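Local coordinates for protein N-(5'-phosphoribosyl)anthranilate isomerase (Jonesia denitrificans, PDB 4WUI) that probably catalyses the isomerisation of N-(5-phosphoribosyl)anthranilate to 1-(2-carboxyphenylamino)-1-deoxyribulose 5-phosphate, the third step of tryptophan synthesis from chorismate, at residues A[29-33]-A[45-49]; A[35-39]-A[182-188]. All blocks are in the same frame, centred on the assembly; numbering follows the deposited sequence. Where two conformers were deposited one is given.

Contact 1: residues A[29-33]-A[45-49]; sequences GFVHA and ISTLT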
# COMPACT_ATOMS: atom_id res chain seq x y z
N GLY A 29 3.24 -4.87 -2.57
CA GLY A 29 3.80 -4.95 -1.24
C GLY A 29 4.03 -6.37 -0.75
O GLY A 29 3.19 -7.23 -0.92
N PHE A 30 5.17 -6.55 -0.11
CA PHE A 30 5.57 -7.79 0.56
C PHE A 30 5.70 -7.47 2.03
O PHE A 30 6.53 -6.62 2.42
CB PHE A 30 6.90 -8.30 -0.01
CG PHE A 30 6.83 -8.62 -1.48
CD1 PHE A 30 5.94 -9.58 -1.97
CD2 PHE A 30 7.66 -7.98 -2.40
CE1 PHE A 30 5.89 -9.87 -3.34
CE2 PHE A 30 7.58 -8.29 -3.76
CZ PHE A 30 6.70 -9.22 -4.21
N VAL A 31 4.87 -8.10 2.85
CA VAL A 31 4.79 -7.80 4.26
C VAL A 31 5.77 -8.64 5.06
O VAL A 31 5.81 -9.87 4.92
CB VAL A 31 3.36 -8.02 4.76
CG1 VAL A 31 3.25 -7.97 6.28
CG2 VAL A 31 2.42 -7.03 4.10
N HIS A 32 6.55 -7.97 5.91
CA HIS A 32 7.41 -8.60 6.87
C HIS A 32 6.98 -8.07 8.22
O HIS A 32 7.28 -6.93 8.56
CB HIS A 32 8.87 -8.27 6.60
CG HIS A 32 9.80 -8.94 7.55
ND1 HIS A 32 10.14 -10.27 7.48
CD2 HIS A 32 10.48 -8.43 8.59
CE1 HIS A 32 10.98 -10.56 8.46
NE2 HIS A 32 11.20 -9.46 9.15
N ALA A 33 6.18 -8.87 8.91
CA ALA A 33 5.47 -8.45 10.14
C ALA A 33 4.93 -9.73 10.73
O ALA A 33 3.89 -10.22 10.30
CB ALA A 33 4.34 -7.49 9.82
N ILE A 45 10.86 -13.09 0.68
CA ILE A 45 10.73 -11.75 0.09
C ILE A 45 11.78 -11.56 -1.01
O ILE A 45 11.49 -10.99 -2.05
CB ILE A 45 10.85 -10.64 1.14
CG1 ILE A 45 9.74 -10.78 2.18
CG2 ILE A 45 10.80 -9.26 0.48
CD1 ILE A 45 9.89 -9.90 3.41
N SER A 46 13.00 -12.03 -0.78
CA SER A 46 14.04 -11.88 -1.77
C SER A 46 13.64 -12.58 -3.08
O SER A 46 13.70 -11.97 -4.16
CB SER A 46 15.34 -12.42 -1.23
OG SER A 46 15.82 -11.60 -0.18
N THR A 47 13.22 -13.84 -3.03
CA THR A 47 12.90 -14.50 -4.28
C THR A 47 11.68 -13.86 -4.95
O THR A 47 11.68 -13.66 -6.18
CB THR A 47 12.70 -16.00 -4.17
OG1 THR A 47 11.53 -16.26 -3.40
CG2 THR A 47 13.91 -16.71 -3.58
N LEU A 48 10.67 -13.51 -4.18
CA LEU A 48 9.47 -12.91 -4.76
C LEU A 48 9.81 -11.60 -5.47
O LEU A 48 9.37 -11.33 -6.60
CB LEU A 48 8.43 -12.66 -3.68
CG LEU A 48 7.64 -13.88 -3.20
CD1 LEU A 48 7.00 -13.62 -1.85
CD2 LEU A 48 6.60 -14.34 -4.21
N THR A 49 10.60 -10.76 -4.80
CA THR A 49 10.95 -9.47 -5.34
C THR A 49 11.66 -9.59 -6.67
O THR A 49 11.41 -8.82 -7.59
CB THR A 49 11.82 -8.69 -4.33
OG1 THR A 49 11.03 -8.40 -3.16
CG2 THR A 49 12.36 -7.39 -4.85

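Contact 2: residues A[35-39]-A[182-188]; sequences TSPRH and ESAPGVK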
# COMPACT_ATOMS: atom_id res chain seq x y z
N THR A 35 3.25 -10.59 13.13
CA THR A 35 1.88 -10.57 13.63
C THR A 35 0.82 -10.61 12.53
O THR A 35 -0.36 -10.64 12.86
CB THR A 35 1.63 -9.31 14.50
OG1 THR A 35 1.86 -8.13 13.73
CG2 THR A 35 2.57 -9.30 15.69
N SER A 36 1.23 -10.60 11.26
CA SER A 36 0.30 -10.51 10.13
C SER A 36 0.15 -11.85 9.45
O SER A 36 1.14 -12.57 9.26
CB SER A 36 0.83 -9.54 9.09
OG SER A 36 0.10 -9.60 7.88
N PRO A 37 -1.06 -12.16 8.96
CA PRO A 37 -1.22 -13.37 8.16
C PRO A 37 -0.55 -13.28 6.79
O PRO A 37 -0.44 -14.30 6.11
CB PRO A 37 -2.73 -13.50 7.99
CG PRO A 37 -3.23 -12.08 8.07
CD PRO A 37 -2.33 -11.44 9.13
N ARG A 38 -0.12 -12.09 6.39
CA ARG A 38 0.59 -11.89 5.13
C ARG A 38 2.11 -11.94 5.30
O ARG A 38 2.84 -11.71 4.34
CB ARG A 38 0.13 -10.57 4.49
CG ARG A 38 -1.34 -10.56 4.17
CD ARG A 38 -2.12 -9.59 4.97
NE ARG A 38 -3.55 -9.73 4.77
CZ ARG A 38 -4.43 -9.50 5.72
NH1 ARG A 38 -4.06 -9.02 6.90
NH2 ARG A 38 -5.69 -9.74 5.48
N HIS A 39 2.59 -12.28 6.50
CA HIS A 39 4.02 -12.29 6.80
C HIS A 39 4.84 -13.17 5.86
O HIS A 39 4.47 -14.31 5.60
CB HIS A 39 4.23 -12.78 8.23
CG HIS A 39 5.68 -12.84 8.65
ND1 HIS A 39 6.48 -11.71 8.74
CD2 HIS A 39 6.45 -13.90 8.97
CE1 HIS A 39 7.69 -12.11 9.11
NE2 HIS A 39 7.70 -13.42 9.25
N GLU A 182 -8.48 -10.47 -1.36
CA GLU A 182 -8.12 -11.79 -0.83
C GLU A 182 -9.28 -12.75 -0.90
O GLU A 182 -10.42 -12.39 -0.69
CB GLU A 182 -7.70 -11.69 0.63
CG GLU A 182 -6.33 -11.10 0.77
CD GLU A 182 -5.81 -10.98 2.18
OE1 GLU A 182 -6.60 -11.00 3.13
OE2 GLU A 182 -4.56 -10.89 2.34
N SER A 183 -8.96 -14.02 -1.13
CA SER A 183 -9.88 -15.11 -0.88
C SER A 183 -9.75 -15.65 0.55
O SER A 183 -10.67 -16.28 1.07
CB SER A 183 -9.64 -16.25 -1.87
OG SER A 183 -8.31 -16.70 -1.86
N ALA A 184 -8.60 -15.43 1.18
CA ALA A 184 -8.35 -15.79 2.57
C ALA A 184 -7.16 -14.93 2.98
O ALA A 184 -6.44 -14.42 2.14
CB ALA A 184 -8.00 -17.29 2.68
N PRO A 185 -6.90 -14.76 4.29
CA PRO A 185 -5.77 -13.91 4.68
C PRO A 185 -4.47 -14.45 4.14
O PRO A 185 -4.17 -15.64 4.29
CB PRO A 185 -5.82 -13.93 6.21
CG PRO A 185 -7.27 -14.21 6.51
CD PRO A 185 -7.72 -15.16 5.44
N GLY A 186 -3.74 -13.57 3.48
CA GLY A 186 -2.51 -13.93 2.85
C GLY A 186 -2.69 -14.68 1.57
O GLY A 186 -1.69 -15.21 1.09
N VAL A 187 -3.92 -14.79 1.03
CA VAL A 187 -4.11 -15.45 -0.25
C VAL A 187 -4.80 -14.46 -1.20
O VAL A 187 -6.01 -14.24 -1.11
CB VAL A 187 -4.93 -16.74 -0.14
CG1 VAL A 187 -4.96 -17.45 -1.48
CG2 VAL A 187 -4.35 -17.66 0.96
N LYS A 188 -4.03 -13.86 -2.10
CA LYS A 188 -4.60 -12.91 -3.05
C LYS A 188 -5.32 -13.68 -4.15
O LYS A 188 -4.86 -14.73 -4.62
CB LYS A 188 -3.56 -11.96 -3.60
CG LYS A 188 -3.62 -10.59 -2.95
CD LYS A 188 -3.27 -10.62 -1.48
CE LYS A 188 -3.49 -9.27 -0.83
NZ LYS A 188 -3.11 -9.29 0.60

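Contact 1: residues A[29-33]-A[45-49]
Ile45 O, on the helix side of the contact, is gripped by two donors from Thr49. The backbone N of Thr49 reaches it at 2.9 Å in the usual helical bond, and the hydroxyl follows, with Thr49 OG1 donating to Ile45 O at 2.9 Å. The two donors come from opposite faces of the carbonyl plane, and the hydroxyl stands 36° out of it. This bond fixes the rotation of the threonine and presents OG1 to the strand, where it meets Phe30 CD2 at 3.5 Å.

Phe30 carries most of the contact from the strand. Its CG stands anti to the carbonyl carbon (chi1 -61°), which lays the ring against the helix. Over one face Leu48 CB makes a CH-pi contact, 4.2 Å from the ring centroid of Phe30, and Thr49 OG1 comes obliquely on that same side, near the CD2-CE2 bond. The CG2 branch of Ile45 meets Phe30 CB at 4.0 Å. The axes of segments 29-32 and 45-49 run antiparallel and come within 9.9 Å; they lie on strand 27-32 and helix 42-50, the first two elements of a beta-alpha-beta unit of the TIM barrel, completed by strand 57-62. Ile17 of helix 14-22 also touches Phe30 and Leu48. With an alanine in place of Phe30 the face under Leu48 CB is gone, which is likely to open a gap between helix and strand beside Thr49 and Ile45 CG2.

Further along the strand, the extended Ile45 chain carries CD1 to His32 CB at 3.7 Å, the two side chains crossing at about a right angle. The imidazole of His32 is held at both nitrogens, ND1 by Leu40 O and NE2 by a bound citrate, probably from the crystallisation liquor.

Contact 2: residues A[35-39]-A[182-188]
The guanidinium of Arg38 and the carboxylate of Glu182 lie nearly coplanar, 17° apart, and meet edge to edge. Pro37 CG sits over one face of the guanidinium, offset toward its rim, and Pro185 CB lies more distantly over that same face. In the conformer described, one of two deposited, the grip is side-on: Arg38 NE donates to Glu182 OE2 at 2.9 Å and Arg38 NH2 to Glu182 OE1 at 2.8 Å. Both bonds are almost straight and use the syn sides of the oxygens. The bend of the arginine chain at chi2 (114°) swings its end to the carboxylate.

Glu182 OE2, the hub of the network, also accepts Lys188 NZ on its anti side at 2.8 Å. Gly186 N reaches Glu182 OE2 at 3.0 Å from above the carboxylate plane. Lying between two cationic groups, the carboxylate is probably stabilised in its ionised form.

Beside this network the two turns touch. Pro37 CB packs on Pro185 CB at 3.6 Å, and Pro37 O approaches Gly186 CA, where the lack of a side chain leaves room for it. Gly186 lies in type II turn 184-187; the opposing type I turn 36-39 starts at Ser36, whose OG accepts Arg38 N at 2.9 Å in an ST turn.

The contact joins two beta-to-alpha loops, after strands 27-32 and 174-177, at the C-terminal end of the barrel, where TIM barrels have their active sites. Lys188 NZ also bonds to Cys9 O, Gly10 O and Ser178 OG; Arg38 rests on Val31 of strand 27-32, and strand 187-188 leads into helix 190-204.

Overall arrangement
Contacts 1 and 2 have centres about 13 Å apart and interlock along the chain: segment 29-33, on strand 27-32, comes first, then loop 35-39, then segment 45-49, on helix 42-50, with 182-188 far downstream. Contact 1 joins the second barrel strand to the helix that follows it, whereas contact 2 links the loop between these two elements to the connection between strand 174-177 and helix 190-204. They touch through a probable hydrogen bond between Ala33 N and His39 ND1, and through Val31 against Ser36 and Arg38. Contact 2 thus bridges the loops after strands 27-32 and 174-177, which both flank strand 5-8, while contact 1 is local to one beta-alpha unit.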